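Local coordinates for protein alpha-amylase (Eisenia fetida, PDB 6M4K) that probably hydrolyses internal alpha-1,4-glucosidic linkages of starch-like polysaccharides as a calcium-containing, cold-active family 13 glycoside hydrolase, at residues Y154-L165 with A201-D209. Numbering follows the deposited sequence.
Sequences YNNPTEVRNCRL and ACKHMWPGD. With CA (calcium ion), chain B.
With CG anti to its carbonyl carbon (chi1 -73°) and the chain extended from there to NE, Arg161, in the conformer described, runs across one face of the Trp206 indole, whose CG, likewise anti to the carbonyl carbon, brings the ring alongside helix 157-162. Arg161 CD sits 3.4 Å from the centroid of the six-membered ring of Trp206, a CH-pi contact, while the guanidinium is turned 43° from the indole plane. Arg161 NE gives a weak, bent bond to Met205 O (3.0 Å), Pro207 CD lies over one guanidinium face, and NH2 continues to a salt bridge with Glu249. At the indole edge, Trp206 NE1 donates to Asn162 OD1 (2.8 Å, 161° at the hydrogen), the amide steeply inclined to the ring. An alanine in place of Trp206 would probably leave Asn162 OD1 without this donor, its amide freer to turn, and the Arg161 methylenes without the ring they lie on. In the TIM barrel of this amylase, the segment 201-209 follows the fourth strand, 196-199, and meets at the calcium ion domain B, which carries helix 157-162 and protrudes after the third strand, 97-102. Arg161 O and His204 O each bind calcium at 2.4 Å; Asn105, Asp170 and three waters complete its shell. Beside the metal, His204 ND1 donates to Val160 O (2.9 Å) in an almost straight bond, the carbonyl oxygen lying close to the imidazole plane. A calcium-bound water also donates to Val160 O, so two donors grip this carbonyl. Leu165 packs over one imidazole face, its CD1 3.7 Å from His204 NE2, and Lys203 CG lies over the opposite face.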
# COMPACT_ATOMS: atom_id res chain seq x y z
N TYR A 154 15.38 0.12 -19.94
CA TYR A 154 15.29 0.77 -18.63
C TYR A 154 16.62 1.36 -18.15
O TYR A 154 16.67 1.88 -17.03
CB TYR A 154 14.64 -0.16 -17.60
CG TYR A 154 13.13 -0.21 -17.76
CD1 TYR A 154 12.53 -1.02 -18.72
CD2 TYR A 154 12.30 0.59 -16.98
CE1 TYR A 154 11.15 -1.05 -18.89
CE2 TYR A 154 10.92 0.57 -17.14
CZ TYR A 154 10.35 -0.25 -18.09
OH TYR A 154 8.98 -0.26 -18.26
N ASN A 155 17.67 1.31 -18.97
CA ASN A 155 18.90 2.05 -18.71
C ASN A 155 18.91 3.41 -19.40
O ASN A 155 19.93 4.12 -19.35
CB ASN A 155 20.12 1.21 -19.08
CG ASN A 155 20.33 0.06 -18.11
OD1 ASN A 155 20.00 0.17 -16.92
ND2 ASN A 155 20.85 -1.06 -18.61
N ASN A 156 17.79 3.80 -20.00
CA ASN A 156 17.66 5.06 -20.72
C ASN A 156 16.55 5.87 -20.06
O ASN A 156 15.36 5.67 -20.37
CB ASN A 156 17.31 4.75 -22.18
CG ASN A 156 17.27 5.97 -23.06
OD1 ASN A 156 16.94 7.06 -22.62
ND2 ASN A 156 17.59 5.78 -24.34
N PRO A 157 16.88 6.80 -19.15
CA PRO A 157 15.82 7.57 -18.46
C PRO A 157 14.90 8.33 -19.40
O PRO A 157 13.71 8.47 -19.11
CB PRO A 157 16.61 8.53 -17.56
CG PRO A 157 17.90 7.85 -17.34
CD PRO A 157 18.22 7.11 -18.62
N THR A 158 15.43 8.83 -20.52
CA THR A 158 14.58 9.53 -21.48
C THR A 158 13.53 8.60 -22.07
O THR A 158 12.37 8.99 -22.23
CB THR A 158 15.46 10.13 -22.58
OG1 THR A 158 16.44 10.99 -21.99
CG2 THR A 158 14.61 10.91 -23.58
N GLU A 159 13.92 7.37 -22.39
CA GLU A 159 12.97 6.39 -22.90
C GLU A 159 11.94 6.02 -21.84
O GLU A 159 10.73 5.98 -22.12
CB GLU A 159 13.73 5.17 -23.41
CG GLU A 159 12.87 4.10 -24.04
CD GLU A 159 13.71 3.06 -24.77
OE1 GLU A 159 14.77 3.43 -25.32
OE2 GLU A 159 13.32 1.88 -24.78
N VAL A 160 12.40 5.75 -20.62
CA VAL A 160 11.49 5.38 -19.53
C VAL A 160 10.46 6.48 -19.28
O VAL A 160 9.30 6.19 -18.94
CB VAL A 160 12.30 5.04 -18.27
CG1 VAL A 160 11.38 4.79 -17.08
CG2 VAL A 160 13.17 3.82 -18.52
N ARG A 161 10.84 7.74 -19.45
CA ARG A 161 9.95 8.84 -19.11
C ARG A 161 9.16 9.39 -20.29
O ARG A 161 8.06 9.89 -20.07
CB ARG A 161 10.73 9.96 -18.40
CG ARG A 161 11.13 9.58 -16.98
CD ARG A 161 12.13 10.53 -16.34
NE ARG A 161 12.31 10.24 -14.92
CZ ARG A 161 13.45 10.42 -14.25
NH1 ARG A 161 14.53 10.86 -14.88
NH2 ARG A 161 13.52 10.12 -12.96
N ASN A 162 9.68 9.31 -21.51
CA ASN A 162 9.02 9.92 -22.65
C ASN A 162 8.36 8.94 -23.61
O ASN A 162 7.59 9.37 -24.47
CB ASN A 162 9.99 10.84 -23.40
CG ASN A 162 10.37 12.06 -22.59
OD1 ASN A 162 9.79 12.33 -21.55
ND2 ASN A 162 11.36 12.81 -23.08
N CYS A 163 8.66 7.65 -23.51
CA CYS A 163 7.98 6.64 -24.31
C CYS A 163 6.77 6.09 -23.55
O CYS A 163 6.52 6.45 -22.40
CB CYS A 163 8.95 5.53 -24.73
SG CYS A 163 10.30 6.10 -25.81
N ARG A 164 6.01 5.22 -24.20
CA ARG A 164 4.74 4.75 -23.64
C ARG A 164 4.94 3.48 -22.82
O ARG A 164 5.51 2.50 -23.31
CB ARG A 164 3.75 4.47 -24.76
CG ARG A 164 3.38 5.68 -25.57
CD ARG A 164 2.71 5.24 -26.86
NE ARG A 164 2.30 6.38 -27.66
CZ ARG A 164 1.83 6.26 -28.90
NH1 ARG A 164 1.74 5.06 -29.44
NH2 ARG A 164 1.47 7.33 -29.58
N LEU A 165 4.45 3.51 -21.59
CA LEU A 165 4.43 2.30 -20.78
C LEU A 165 3.37 1.36 -21.33
O LEU A 165 2.17 1.64 -21.20
CB LEU A 165 4.12 2.67 -19.34
CG LEU A 165 3.93 1.48 -18.40
CD1 LEU A 165 5.19 0.62 -18.34
CD2 LEU A 165 3.53 1.97 -17.02
N ALA A 201 2.87 5.39 -11.23
CA ALA A 201 3.80 5.37 -12.36
C ALA A 201 4.79 6.53 -12.35
O ALA A 201 5.18 7.05 -13.40
CB ALA A 201 3.06 5.27 -13.70
N CYS A 202 5.26 6.91 -11.16
CA CYS A 202 6.15 8.07 -11.07
C CYS A 202 7.51 7.83 -11.72
O CYS A 202 8.15 8.80 -12.13
CB CYS A 202 6.32 8.52 -9.62
SG CYS A 202 4.93 9.46 -9.00
N LYS A 203 7.98 6.58 -11.80
CA LYS A 203 9.25 6.35 -12.50
C LYS A 203 9.18 6.80 -13.96
O LYS A 203 10.21 7.09 -14.56
CB LYS A 203 9.70 4.89 -12.42
CG LYS A 203 9.02 3.95 -13.40
CD LYS A 203 9.35 2.50 -13.06
CE LYS A 203 10.80 2.17 -13.37
NZ LYS A 203 11.10 0.73 -13.04
N HIS A 204 7.97 6.86 -14.52
CA HIS A 204 7.74 7.26 -15.90
C HIS A 204 7.52 8.75 -16.05
O HIS A 204 7.25 9.21 -17.17
CB HIS A 204 6.57 6.44 -16.44
CG HIS A 204 6.85 4.97 -16.41
ND1 HIS A 204 7.74 4.38 -17.27
CD2 HIS A 204 6.41 3.99 -15.58
CE1 HIS A 204 7.83 3.09 -16.99
NE2 HIS A 204 7.03 2.83 -15.97
N MET A 205 7.63 9.52 -14.98
CA MET A 205 7.55 10.97 -15.05
C MET A 205 8.87 11.58 -14.61
O MET A 205 9.65 10.98 -13.87
CB MET A 205 6.38 11.50 -14.21
CG MET A 205 5.03 11.09 -14.80
SD MET A 205 3.58 11.61 -13.88
CE MET A 205 3.69 10.55 -12.43
N TRP A 206 9.12 12.80 -15.09
CA TRP A 206 10.31 13.54 -14.68
C TRP A 206 10.08 14.17 -13.32
O TRP A 206 9.04 14.80 -13.11
CB TRP A 206 10.63 14.64 -15.70
CG TRP A 206 11.01 14.12 -17.05
CD1 TRP A 206 10.19 14.00 -18.13
CD2 TRP A 206 12.30 13.65 -17.46
NE1 TRP A 206 10.89 13.47 -19.19
CE2 TRP A 206 12.18 13.25 -18.81
CE3 TRP A 206 13.54 13.54 -16.83
CZ2 TRP A 206 13.26 12.73 -19.53
CZ3 TRP A 206 14.60 13.01 -17.54
CH2 TRP A 206 14.45 12.62 -18.88
N PRO A 207 11.00 14.02 -12.37
CA PRO A 207 10.84 14.70 -11.07
C PRO A 207 10.57 16.19 -11.21
O PRO A 207 9.79 16.74 -10.43
CB PRO A 207 12.17 14.41 -10.36
CG PRO A 207 12.59 13.08 -10.92
CD PRO A 207 12.14 13.08 -12.37
N GLY A 208 11.19 16.86 -12.19
CA GLY A 208 10.93 18.28 -12.39
C GLY A 208 9.50 18.57 -12.79
O GLY A 208 8.96 19.62 -12.44
N ASP A 209 8.86 17.66 -13.53
CA ASP A 209 7.46 17.85 -13.89
C ASP A 209 6.57 17.64 -12.67
O ASP A 209 5.64 18.41 -12.43
CB ASP A 209 7.04 16.89 -15.00
CG ASP A 209 7.71 17.19 -16.33
OD1 ASP A 209 8.24 18.31 -16.51
OD2 ASP A 209 7.71 16.30 -17.19
CA CA B . 5.89 9.62 -19.05
O HOH W 1 6.71 7.27 -19.69
O HOH W 2 6.91 11.91 -18.83
O HOH W 3 4.05 11.29 -18.90